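Side-chain contacts in Ent-copalyl diphosphate synthase (Streptomyces platensis, PDB 5BP8), which belongs to the terpene cyclases related to squalene-hopene cyclase, proteins built mainly from paired helices: residues F262-V267 / L285-A290; V267-A272 / V313-A318; T323-S328 / P367-R372; I355-G360 / A414-P419. All coordinates share one frame; numbering follows the deposited sequence.

How the contacts relate
From the N terminus, helix 260-274 enters two contacts. Contact 1 closes a short loop back from helix 282-291. Contact 2 closes a longer one from helix 307-319. Their segments alternate along the chain, so the two cross, and they share V267. Both close before contacts 3 and 4 open. Contact 3 joins the loop after helix 307-319 to the start of helix 370-386. Contact 4 joins helices 349-365 and 402-416 and crosses contact 3. The contacts also touch in space: E289 of contact 1 meets H324 of contact 3, and F315 of contact 2 touches E357 of contact 4. Together they tie successive helices of one helical domain.

Contact 1 of 4, residues F262-V267 / L285-A290; sequences FEQAWV and LDSLEA
Q264 lies over the end of L288 and reaches the hydroxyl of S287. Its CB rests 3.9 Å from L288 CD2, and its amide continues past that methyl. Here S287 OG donates to Q264 OE1 at 2.7 Å. The hydroxyl lies in the carbonyl plane, on a lone pair, with a C=O...O angle of 113°. OG of S287 is turned away from its own backbone N (chi1 169°), and this points it across the gap. The glutamine chain is extended beyond CG, which carries the amide to the hydroxyl. L288 CD2 also comes within 3.4 Å of Q264 OE1, so this oxygen has a polar neighbour and an apolar one. The other methyl of L288, CD1, lies 4.3 Å from the backbone N of A265.

The two helices, 260-274 and 282-291, follow each other in the chain. Their local axes pass 10.1 Å apart, with 124° between their directions. Consecutive helices that turn back on each other are consistent with the helical-hairpin fold of related cyclases. V313 of helix 307-319 packs on A265. Y261 and L268, on the first helix itself, also touch L288. D286 and E289 form salt bridges with R322.

The contact therefore joins one directed hydrogen bond to leucine packing. The bond gives the buried amide oxygen a partner and probably helps to fix the turn of the amide.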
loop_
_atom_site.group_PDB
_atom_site.type_symbol
_atom_site.label_atom_id
_atom_site.label_comp_id
_atom_site.label_asym_id
_atom_site.label_seq_id
_atom_site.Cartn_x
_atom_site.Cartn_y
_atom_site.Cartn_z
ATOM N N PHE A 262 -6.483 8.560 -3.048
ATOM C CA PHE A 262 -5.339 7.924 -3.706
ATOM C C PHE A 262 -5.755 7.317 -5.058
ATOM O O PHE A 262 -5.146 7.590 -6.102
ATOM C CB PHE A 262 -4.748 6.886 -2.721
ATOM C CG PHE A 262 -3.835 5.854 -3.340
ATOM C CD1 PHE A 262 -2.802 6.200 -4.196
ATOM C CD2 PHE A 262 -3.951 4.543 -2.999
ATOM C CE1 PHE A 262 -1.942 5.227 -4.732
ATOM C CE2 PHE A 262 -3.094 3.573 -3.528
ATOM C CZ PHE A 262 -2.092 3.921 -4.400
ATOM N N GLU A 263 -6.807 6.510 -5.057
ATOM C CA GLU A 263 -7.211 5.858 -6.306
ATOM C C GLU A 263 -7.663 6.886 -7.365
ATOM O O GLU A 263 -7.249 6.800 -8.539
ATOM C CB GLU A 263 -8.323 4.844 -6.039
ATOM C CG GLU A 263 -8.893 4.257 -7.324
ATOM C CD GLU A 263 -9.793 3.085 -7.045
ATOM O OE1 GLU A 263 -10.975 3.197 -7.398
ATOM O OE2 GLU A 263 -9.300 2.057 -6.503
ATOM N N GLN A 264 -8.486 7.842 -6.946
ATOM C CA GLN A 264 -9.008 8.851 -7.897
ATOM C C GLN A 264 -7.855 9.613 -8.557
ATOM O O GLN A 264 -7.825 9.736 -9.785
ATOM C CB GLN A 264 -9.967 9.811 -7.222
ATOM C CG GLN A 264 -11.285 9.158 -6.877
ATOM C CD GLN A 264 -12.256 10.041 -6.110
ATOM O OE1 GLN A 264 -11.881 10.997 -5.422
ATOM N NE2 GLN A 264 -13.525 9.665 -6.165
ATOM N N ALA A 265 -6.900 10.081 -7.751
ATOM C CA ALA A 265 -5.770 10.857 -8.287
ATOM C C ALA A 265 -4.856 10.024 -9.179
ATOM O O ALA A 265 -4.423 10.469 -10.248
ATOM C CB ALA A 265 -4.970 11.451 -7.153
ATOM N N TRP A 266 -4.543 8.812 -8.728
ATOM C CA TRP A 266 -3.644 7.956 -9.496
ATOM C C TRP A 266 -4.287 7.529 -10.830
ATOM O O TRP A 266 -3.629 7.552 -11.874
ATOM C CB TRP A 266 -3.157 6.746 -8.673
ATOM C CG TRP A 266 -1.783 6.957 -7.923
ATOM C CD1 TRP A 266 -0.597 6.338 -8.218
ATOM C CD2 TRP A 266 -1.496 7.842 -6.795
ATOM N NE1 TRP A 266 0.391 6.747 -7.350
ATOM C CE2 TRP A 266 -0.120 7.666 -6.468
ATOM C CE3 TRP A 266 -2.255 8.772 -6.059
ATOM C CZ2 TRP A 266 0.514 8.364 -5.397
ATOM C CZ3 TRP A 266 -1.624 9.445 -4.946
ATOM C CH2 TRP A 266 -0.261 9.245 -4.649
ATOM N N VAL A 267 -5.571 7.194 -10.807
ATOM C CA VAL A 267 -6.291 6.870 -12.022
ATOM C C VAL A 267 -6.292 8.065 -12.977
ATOM O O VAL A 267 -5.956 7.921 -14.167
ATOM C CB VAL A 267 -7.737 6.415 -11.750
ATOM C CG1 VAL A 267 -8.510 6.327 -13.056
ATOM C CG2 VAL A 267 -7.752 5.054 -11.049
ATOM N N LEU A 285 -13.621 14.750 -9.940
ATOM C CA LEU A 285 -12.943 16.000 -9.672
ATOM C C LEU A 285 -13.609 16.674 -8.485
ATOM O O LEU A 285 -12.921 17.258 -7.640
ATOM C CB LEU A 285 -12.944 16.915 -10.906
ATOM C CG LEU A 285 -12.432 16.327 -12.224
ATOM C CD1 LEU A 285 -12.544 17.318 -13.375
ATOM C CD2 LEU A 285 -11.000 15.865 -12.087
ATOM N N ASP A 286 -14.937 16.575 -8.392
ATOM C CA ASP A 286 -15.652 17.102 -7.216
ATOM C C ASP A 286 -15.249 16.446 -5.898
ATOM O O ASP A 286 -15.111 17.149 -4.887
ATOM C CB ASP A 286 -17.167 16.963 -7.363
ATOM C CG ASP A 286 -17.743 17.831 -8.471
ATOM O OD1 ASP A 286 -17.106 18.806 -8.914
ATOM O OD2 ASP A 286 -18.868 17.507 -8.882
ATOM N N SER A 287 -15.108 15.114 -5.904
ATOM C CA SER A 287 -14.646 14.344 -4.713
ATOM C C SER A 287 -13.292 14.862 -4.258
ATOM O O SER A 287 -13.084 15.154 -3.090
ATOM C CB SER A 287 -14.519 12.847 -5.049
ATOM O OG SER A 287 -13.845 12.127 -4.027
ATOM N N LEU A 288 -12.366 14.980 -5.194
ATOM C CA LEU A 288 -11.029 15.444 -4.853
ATOM C C LEU A 288 -11.027 16.875 -4.336
ATOM O O LEU A 288 -10.388 17.163 -3.335
ATOM C CB LEU A 288 -10.092 15.314 -6.041
ATOM C CG LEU A 288 -9.713 13.889 -6.466
ATOM C CD1 LEU A 288 -8.673 13.985 -7.560
ATOM C CD2 LEU A 288 -9.180 13.062 -5.292
ATOM N N GLU A 289 -11.741 17.784 -5.003
ATOM C CA GLU A 289 -11.813 19.171 -4.505
ATOM C C GLU A 289 -12.420 19.311 -3.113
ATOM O O GLU A 289 -11.934 20.097 -2.284
ATOM C CB GLU A 289 -12.587 20.059 -5.493
ATOM C CG GLU A 289 -11.696 20.662 -6.530
ATOM C CD GLU A 289 -12.400 21.693 -7.407
ATOM O OE1 GLU A 289 -13.650 21.643 -7.565
ATOM O OE2 GLU A 289 -11.669 22.537 -7.941
ATOM N N ALA A 290 -13.482 18.564 -2.855
ATOM C CA ALA A 290 -14.117 18.567 -1.556
ATOM C C ALA A 290 -13.166 18.055 -0.497
ATOM O O ALA A 290 -13.225 18.499 0.626
ATOM C CB ALA A 290 -15.380 17.719 -1.563
#

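Contact 2 of 4, residues V267-A272 / V313-A318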
loop_
_atom_site.group_PDB
_atom_site.type_symbol
_atom_site.label_atom_id
_atom_site.label_comp_id
_atom_site.label_asym_id
_atom_site.label_seq_id
_atom_site.Cartn_x
_atom_site.Cartn_y
_atom_site.Cartn_z
ATOM N N VAL A 267 -5.571 7.194 -10.807
ATOM C CA VAL A 267 -6.291 6.870 -12.022
ATOM C C VAL A 267 -6.292 8.065 -12.977
ATOM O O VAL A 267 -5.956 7.921 -14.167
ATOM C CB VAL A 267 -7.737 6.415 -11.750
ATOM C CG1 VAL A 267 -8.510 6.327 -13.056
ATOM C CG2 VAL A 267 -7.752 5.054 -11.049
ATOM N N LEU A 268 -6.662 9.242 -12.468
ATOM C CA LEU A 268 -6.657 10.432 -13.311
ATOM C C LEU A 268 -5.272 10.774 -13.867
ATOM O O LEU A 268 -5.140 11.119 -15.054
ATOM C CB LEU A 268 -7.230 11.618 -12.543
ATOM C CG LEU A 268 -8.733 11.574 -12.316
ATOM C CD1 LEU A 268 -9.122 12.627 -11.304
ATOM C CD2 LEU A 268 -9.445 11.778 -13.655
ATOM N N ASN A 269 -4.223 10.655 -13.051
ATOM C CA ASN A 269 -2.868 10.954 -13.540
ATOM C C ASN A 269 -2.351 9.947 -14.550
ATOM O O ASN A 269 -1.674 10.315 -15.512
ATOM C CB ASN A 269 -1.858 11.145 -12.397
ATOM C CG ASN A 269 -2.113 12.428 -11.615
ATOM O OD1 ASN A 269 -2.569 13.441 -12.170
ATOM N ND2 ASN A 269 -1.837 12.389 -10.316
ATOM N N SER A 270 -2.693 8.681 -14.367
ATOM C CA SER A 270 -2.345 7.671 -15.353
ATOM C C SER A 270 -3.034 7.954 -16.689
ATOM O O SER A 270 -2.390 7.905 -17.740
ATOM C CB SER A 270 -2.724 6.280 -14.844
ATOM O OG SER A 270 -1.834 5.896 -13.809
ATOM N N LEU A 271 -4.323 8.256 -16.649
ATOM C CA LEU A 271 -5.081 8.554 -17.878
ATOM C C LEU A 271 -4.599 9.815 -18.574
ATOM O O LEU A 271 -4.575 9.858 -19.811
ATOM C CB LEU A 271 -6.572 8.651 -17.594
ATOM C CG LEU A 271 -7.334 7.340 -17.797
ATOM C CD1 LEU A 271 -6.520 6.107 -17.432
ATOM C CD2 LEU A 271 -8.603 7.385 -16.972
ATOM N N ALA A 272 -4.190 10.817 -17.800
ATOM C CA ALA A 272 -3.607 12.045 -18.388
ATOM C C ALA A 272 -2.312 11.764 -19.103
ATOM O O ALA A 272 -2.012 12.371 -20.127
ATOM C CB ALA A 272 -3.390 13.098 -17.320
ATOM N N VAL A 313 -3.037 14.716 -5.966
ATOM C CA VAL A 313 -4.373 15.237 -6.098
ATOM C C VAL A 313 -4.354 16.622 -6.759
ATOM O O VAL A 313 -5.154 16.875 -7.661
ATOM C CB VAL A 313 -5.116 15.240 -4.750
ATOM C CG1 VAL A 313 -6.353 16.126 -4.807
ATOM C CG2 VAL A 313 -5.513 13.832 -4.376
ATOM N N LEU A 314 -3.423 17.476 -6.350
ATOM C CA LEU A 314 -3.264 18.801 -6.973
ATOM C C LEU A 314 -2.934 18.671 -8.453
ATOM O O LEU A 314 -3.518 19.363 -9.280
ATOM C CB LEU A 314 -2.186 19.605 -6.272
ATOM C CG LEU A 314 -2.566 20.162 -4.898
ATOM C CD1 LEU A 314 -1.337 20.552 -4.094
ATOM C CD2 LEU A 314 -3.498 21.366 -5.087
ATOM N N PHE A 315 -2.024 17.763 -8.778
ATOM C CA PHE A 315 -1.622 17.486 -10.150
ATOM C C PHE A 315 -2.798 16.944 -10.947
ATOM O O PHE A 315 -3.066 17.387 -12.071
ATOM C CB PHE A 315 -0.416 16.502 -10.129
ATOM C CG PHE A 315 0.239 16.227 -11.468
ATOM C CD1 PHE A 315 0.510 17.235 -12.391
ATOM C CD2 PHE A 315 0.695 14.927 -11.765
ATOM C CE1 PHE A 315 1.130 16.927 -13.596
ATOM C CE2 PHE A 315 1.330 14.626 -12.948
ATOM C CZ PHE A 315 1.560 15.632 -13.871
ATOM N N ALA A 316 -3.541 16.007 -10.372
ATOM C CA ALA A 316 -4.690 15.439 -11.057
ATOM C C ALA A 316 -5.760 16.489 -11.368
ATOM O O ALA A 316 -6.291 16.534 -12.493
ATOM C CB ALA A 316 -5.304 14.330 -10.215
ATOM N N LEU A 317 -6.074 17.310 -10.367
ATOM C CA LEU A 317 -7.065 18.362 -10.535
ATOM C C LEU A 317 -6.621 19.344 -11.611
ATOM O O LEU A 317 -7.406 19.651 -12.534
ATOM C CB LEU A 317 -7.359 19.072 -9.218
ATOM C CG LEU A 317 -8.216 18.289 -8.220
ATOM C CD1 LEU A 317 -8.131 18.936 -6.849
ATOM C CD2 LEU A 317 -9.662 18.152 -8.679
ATOM N N ALA A 318 -5.375 19.792 -11.527
ATOM C CA ALA A 318 -4.856 20.793 -12.461
ATOM C C ALA A 318 -4.770 20.290 -13.891
ATOM O O ALA A 318 -5.022 21.040 -14.844
ATOM C CB ALA A 318 -3.520 21.326 -11.980
#
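N269 presses its amide against the backbone of A316, where two helices of the helical domain, 260-274 and 307-319, pass each other. This helix-to-helix packing is consistent with the all-helical fold of relatives such as squalene-hopene cyclase. Their local axes come within 8.9 Å and cross at 51°. The CA atoms of N269 and A316 are 5.4 Å apart, a close approach consistent with the small side chain of A316.

The tight part is centred on that pair. N269 OD1 sits 3.1 Å from A316 CA and 3.5 Å from A316 CB. L268 adds to this buried side, with its CB 4.1 Å from A316 CB. It also packs on L285 of helix 282-291.

The other side is looser and partly open to solvent. There the ring of F315 lies beside the amide of N269, its CD2 3.6 Å from N269 OD1. The two planes are 37° apart. The rings of F315 and H361, of helix 349-365, meet edge-to-face.

The polar end of N269 is held mainly by residues of helix 307-319 beyond the facing segment. ND2 donates to the backbone oxygen of A312, while OD1 has a weak hydrogen bond from Q319. CG of N269 stands beside its own backbone N (chi1 -70°), which sends the amide across between these partners. A316 N lies 3.3 Å from N269 OD1, but at an angle too poor for a hydrogen bond.

Contact 3 of 4, residues T323-S328 / P367-R372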
loop_
_atom_site.group_PDB
_atom_site.type_symbol
_atom_site.label_atom_id
_atom_site.label_comp_id
_atom_site.label_asym_id
_atom_site.label_seq_id
_atom_site.Cartn_x
_atom_site.Cartn_y
_atom_site.Cartn_z
ATOM N N THR A 323 -7.334 24.103 -11.432
ATOM C CA THR A 323 -6.040 24.493 -10.910
ATOM C C THR A 323 -6.152 25.175 -9.555
ATOM O O THR A 323 -6.880 26.155 -9.399
ATOM C CB THR A 323 -5.307 25.414 -11.895
ATOM O OG1 THR A 323 -5.114 24.718 -13.125
ATOM C CG2 THR A 323 -3.952 25.816 -11.362
ATOM N N HIS A 324 -5.439 24.650 -8.568
ATOM C CA HIS A 324 -5.398 25.236 -7.237
ATOM C C HIS A 324 -3.956 25.500 -6.912
ATOM O O HIS A 324 -3.108 24.631 -7.152
ATOM C CB HIS A 324 -5.949 24.268 -6.180
ATOM C CG HIS A 324 -7.387 23.931 -6.372
ATOM N ND1 HIS A 324 -8.395 24.546 -5.667
ATOM C CD2 HIS A 324 -7.990 23.077 -7.225
ATOM C CE1 HIS A 324 -9.560 24.064 -6.058
ATOM N NE2 HIS A 324 -9.339 23.169 -7.003
ATOM N N ARG A 325 -3.673 26.662 -6.325
ATOM C CA ARG A 325 -2.323 26.934 -5.845
ATOM C C ARG A 325 -1.894 25.831 -4.887
ATOM O O ARG A 325 -2.645 25.511 -3.946
ATOM C CB ARG A 325 -2.245 28.263 -5.118
ATOM C CG ARG A 325 -1.683 29.359 -5.975
ATOM C CD ARG A 325 -1.587 30.632 -5.174
ATOM N NE ARG A 325 -0.981 31.682 -5.975
ATOM C CZ ARG A 325 -0.914 32.957 -5.603
ATOM N NH1 ARG A 325 -1.394 33.338 -4.426
ATOM N NH2 ARG A 325 -0.338 33.838 -6.414
ATOM N N PRO A 326 -0.702 25.253 -5.111
ATOM C CA PRO A 326 -0.251 24.131 -4.278
ATOM C C PRO A 326 0.404 24.577 -2.975
ATOM O O PRO A 326 1.404 24.006 -2.556
ATOM C CB PRO A 326 0.751 23.420 -5.190
ATOM C CG PRO A 326 1.369 24.554 -5.969
ATOM C CD PRO A 326 0.232 25.512 -6.219
ATOM N N ASP A 327 -0.185 25.563 -2.303
ATOM C CA ASP A 327 0.401 26.084 -1.087
ATOM C C ASP A 327 0.405 25.098 0.067
ATOM O O ASP A 327 1.304 25.164 0.894
ATOM C CB ASP A 327 -0.281 27.384 -0.675
ATOM C CG ASP A 327 0.049 28.541 -1.629
ATOM O OD1 ASP A 327 1.142 28.556 -2.232
ATOM O OD2 ASP A 327 -0.796 29.445 -1.757
ATOM N N SER A 328 -0.568 24.188 0.125
ATOM C CA SER A 328 -0.609 23.176 1.169
ATOM C C SER A 328 0.646 22.310 1.204
ATOM O O SER A 328 0.952 21.744 2.241
ATOM C CB SER A 328 -1.843 22.261 1.037
ATOM O OG SER A 328 -1.906 21.660 -0.254
ATOM N N PRO A 367 1.823 30.680 -15.161
ATOM C CA PRO A 367 3.176 31.227 -15.264
ATOM C C PRO A 367 3.465 32.375 -14.300
ATOM O O PRO A 367 4.606 32.551 -13.921
ATOM C CB PRO A 367 3.289 31.694 -16.725
ATOM C CG PRO A 367 2.106 31.152 -17.442
ATOM C CD PRO A 367 1.077 30.736 -16.429
ATOM N N ASP A 368 2.449 33.140 -13.895
ATOM C CA ASP A 368 2.626 34.210 -12.892
ATOM C C ASP A 368 3.104 33.702 -11.521
ATOM O O ASP A 368 3.658 34.478 -10.719
ATOM C CB ASP A 368 1.323 35.039 -12.719
ATOM C CG ASP A 368 0.985 35.904 -13.956
ATOM O OD1 ASP A 368 1.795 35.991 -14.889
ATOM O OD2 ASP A 368 -0.113 36.493 -13.999
ATOM N N ASP A 369 2.877 32.411 -11.232
ATOM C CA ASP A 369 3.357 31.811 -9.981
ATOM C C ASP A 369 4.746 31.198 -10.081
ATOM O O ASP A 369 5.208 30.586 -9.116
ATOM C CB ASP A 369 2.350 30.753 -9.473
ATOM C CG ASP A 369 1.093 31.376 -8.923
ATOM O OD1 ASP A 369 1.050 32.621 -8.848
ATOM O OD2 ASP A 369 0.137 30.644 -8.544
ATOM N N ALA A 370 5.440 31.387 -11.210
ATOM C CA ALA A 370 6.758 30.786 -11.392
ATOM C C ALA A 370 7.748 31.149 -10.283
ATOM O O ALA A 370 8.556 30.313 -9.884
ATOM C CB ALA A 370 7.343 31.118 -12.765
ATOM N N GLY A 371 7.673 32.374 -9.763
ATOM C CA GLY A 371 8.549 32.776 -8.655
ATOM C C GLY A 371 8.158 32.156 -7.328
ATOM O O GLY A 371 9.004 31.890 -6.478
ATOM N N ARG A 372 6.867 31.927 -7.143
ATOM C CA ARG A 372 6.357 31.360 -5.910
ATOM C C ARG A 372 6.957 29.958 -5.618
ATOM O O ARG A 372 7.245 29.631 -4.464
ATOM C CB ARG A 372 4.845 31.258 -6.015
ATOM C CG ARG A 372 4.099 31.270 -4.705
ATOM C CD ARG A 372 2.628 31.491 -5.011
ATOM N NE ARG A 372 1.789 31.291 -3.845
ATOM C CZ ARG A 372 1.633 32.164 -2.850
ATOM N NH1 ARG A 372 2.274 33.337 -2.845
ATOM N NH2 ARG A 372 0.828 31.852 -1.839
#
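R325 and D369 form one of two salt bridges that join the segments, and D327 and R372 form the other. In each, an arginine grips a carboxylate side-on, through NE and one terminal nitrogen, one to each oxygen. R325 NE donates to D369 OD2 at 3.0 Å in a nearly straight bond (171°). R325 NH2 reaches D369 OD1 at 3.1 Å. Both oxygens lie close to the guanidinium plane, but the carboxylate is turned from it, so both are approached from out of their own plane, OD1 on its syn side. In the second pair R372 NH2 donates to D327 OD2 at 2.9 Å, near the guanidinium plane. R372 NE meets the syn lone pair of D327 OD1 at 3.2 Å, a more bent bond (137°), since OD1 lies off that plane.

Each carboxylate has a further partner. H362 of helix 349-365 hydrogen-bonds to D369 OD2, and Y373 hydrogen-bonds to D327 OD1. The contact thus fastens the loop after helix 307-319 to the start of helix 370-386, on the surface of the helical domain. D369 holds the N-cap position of that helix, but its carboxylate makes no capping bond.

The third interaction is a stack. Both arginine chains run extended from CG to NE, which carries their guanidinium groups far enough to overlap. The groups lie flat on each other, centres 3.8 Å apart and planes 16° from parallel. R325 NH1 lies over the centre of the R372 group. The carboxylates of D369 and D327 probably offset much of the repulsion between the two like charges.

Contact 4 of 4, residues I355-G360 / A414-P419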
loop_
_atom_site.group_PDB
_atom_site.type_symbol
_atom_site.label_atom_id
_atom_site.label_comp_id
_atom_site.label_asym_id
_atom_site.label_seq_id
_atom_site.Cartn_x
_atom_site.Cartn_y
_atom_site.Cartn_z
ATOM N N ILE A 355 5.644 15.781 -5.904
ATOM C CA ILE A 355 5.666 17.202 -5.586
ATOM C C ILE A 355 6.290 17.993 -6.735
ATOM O O ILE A 355 5.778 19.051 -7.102
ATOM C CB ILE A 355 6.364 17.470 -4.243
ATOM C CG1 ILE A 355 5.479 16.896 -3.134
ATOM C CG2 ILE A 355 6.505 18.970 -3.969
ATOM C CD1 ILE A 355 6.166 16.736 -1.819
ATOM N N LEU A 356 7.339 17.457 -7.327
ATOM C CA LEU A 356 7.926 18.094 -8.514
ATOM C C LEU A 356 6.899 18.238 -9.636
ATOM O O LEU A 356 6.821 19.304 -10.291
ATOM C CB LEU A 356 9.161 17.349 -8.976
ATOM C CG LEU A 356 9.854 17.857 -10.245
ATOM C CD1 LEU A 356 10.259 19.301 -10.067
ATOM C CD2 LEU A 356 11.063 17.038 -10.582
ATOM N N GLU A 357 6.088 17.201 -9.857
ATOM C CA GLU A 357 5.033 17.281 -10.855
ATOM C C GLU A 357 3.974 18.323 -10.501
ATOM O O GLU A 357 3.580 19.109 -11.368
ATOM C CB GLU A 357 4.372 15.933 -11.104
ATOM C CG GLU A 357 5.354 14.875 -11.618
ATOM C CD GLU A 357 4.699 13.524 -11.808
ATOM O OE1 GLU A 357 3.862 13.136 -10.930
ATOM O OE2 GLU A 357 5.015 12.865 -12.831
ATOM N N ALA A 358 3.471 18.312 -9.270
ATOM C CA ALA A 358 2.416 19.247 -8.915
ATOM C C ALA A 358 2.916 20.698 -9.100
ATOM O O ALA A 358 2.221 21.539 -9.704
ATOM C CB ALA A 358 1.952 19.031 -7.502
ATOM N N LEU A 359 4.104 20.971 -8.575
ATOM C CA LEU A 359 4.682 22.316 -8.650
ATOM C C LEU A 359 5.037 22.705 -10.077
ATOM O O LEU A 359 4.647 23.789 -10.552
ATOM C CB LEU A 359 5.892 22.443 -7.736
ATOM C CG LEU A 359 5.614 22.245 -6.251
ATOM C CD1 LEU A 359 6.888 22.465 -5.476
ATOM C CD2 LEU A 359 4.512 23.143 -5.710
ATOM N N GLY A 360 5.769 21.828 -10.757
ATOM C CA GLY A 360 6.187 22.065 -12.131
ATOM C C GLY A 360 5.014 22.270 -13.051
ATOM O O GLY A 360 5.021 23.181 -13.920
ATOM N N ALA A 414 11.899 13.943 -16.208
ATOM C CA ALA A 414 11.828 14.079 -17.662
ATOM C C ALA A 414 10.973 15.291 -18.064
ATOM O O ALA A 414 11.336 16.057 -18.956
ATOM C CB ALA A 414 11.279 12.809 -18.295
ATOM N N GLU A 415 9.855 15.465 -17.387
ATOM C CA GLU A 415 8.930 16.526 -17.724
ATOM C C GLU A 415 9.280 17.876 -17.052
ATOM O O GLU A 415 9.011 18.938 -17.641
ATOM C CB GLU A 415 7.489 16.098 -17.386
ATOM C CG GLU A 415 6.389 17.019 -17.936
ATOM C CD GLU A 415 6.339 17.130 -19.466
ATOM O OE1 GLU A 415 6.858 16.244 -20.183
ATOM O OE2 GLU A 415 5.765 18.142 -19.960
ATOM N N PHE A 416 9.862 17.857 -15.848
ATOM C CA PHE A 416 10.019 19.101 -15.054
ATOM C C PHE A 416 11.403 19.368 -14.483
ATOM O O PHE A 416 11.567 20.325 -13.739
ATOM C CB PHE A 416 9.032 19.092 -13.892
ATOM C CG PHE A 416 7.615 19.030 -14.332
ATOM C CD1 PHE A 416 7.032 20.109 -14.989
ATOM C CD2 PHE A 416 6.868 17.886 -14.142
ATOM C CE1 PHE A 416 5.721 20.050 -15.420
ATOM C CE2 PHE A 416 5.564 17.825 -14.574
ATOM C CZ PHE A 416 4.987 18.902 -15.214
ATOM N N GLY A 417 12.375 18.516 -14.781
ATOM C CA GLY A 417 13.694 18.647 -14.194
ATOM C C GLY A 417 14.623 19.550 -14.998
ATOM O O GLY A 417 15.696 19.939 -14.527
ATOM N N GLY A 418 14.244 19.844 -16.231
ATOM C CA GLY A 418 15.149 20.544 -17.095
ATOM C C GLY A 418 16.354 19.753 -17.584
ATOM O O GLY A 418 16.693 18.650 -17.078
ATOM N N PRO A 419 17.036 20.317 -18.594
ATOM C CA PRO A 419 18.141 19.620 -19.272
ATOM C C PRO A 419 19.260 19.070 -18.342
ATOM O O PRO A 419 19.905 18.070 -18.658
ATOM C CB PRO A 419 18.678 20.670 -20.270
ATOM C CG PRO A 419 17.580 21.684 -20.411
ATOM C CD PRO A 419 16.769 21.666 -19.152
#
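L356 O accepts a hydrogen bond from the backbone N of G360 at 2.8 Å, and the ring of F416 sits beside this turn of helix. The ring packs mostly on backbone. Its CE1 comes within 3.3 Å of G360 C, and CD1 is 3.6 Å from G360 CA. With no side chain, G360 leaves its CA bare, and the ring lies directly against it.

E357 completes the floor under the ring. Its CA is 3.8 Å from F416 CE2, and its carbonyl oxygen lies over one face. On the opposite face is CG of E415, the residue just before F416. The ring is therefore sandwiched between the helix and its own neighbour. L356 supports the root of the side chain, with its CG 3.9 Å from F416 CB. The phenylalanine has CG beside its own backbone N (chi1 -61°), and this turns the ring onto the helix.

H361 and T364 of helix 349-365 also touch F416, and T364 OG1 hydrogen-bonds to the carbonyl oxygen of G360. L356 reaches I377 and I380 of helix 370-386, and E357 touches F315. The ring thus packs the last part of helix 402-416 against helix 349-365 at G360. Both helices lie in the squalene-hopene cyclase C-terminal domain, and close helix-to-helix packing of this kind fits its helical-hairpin fold.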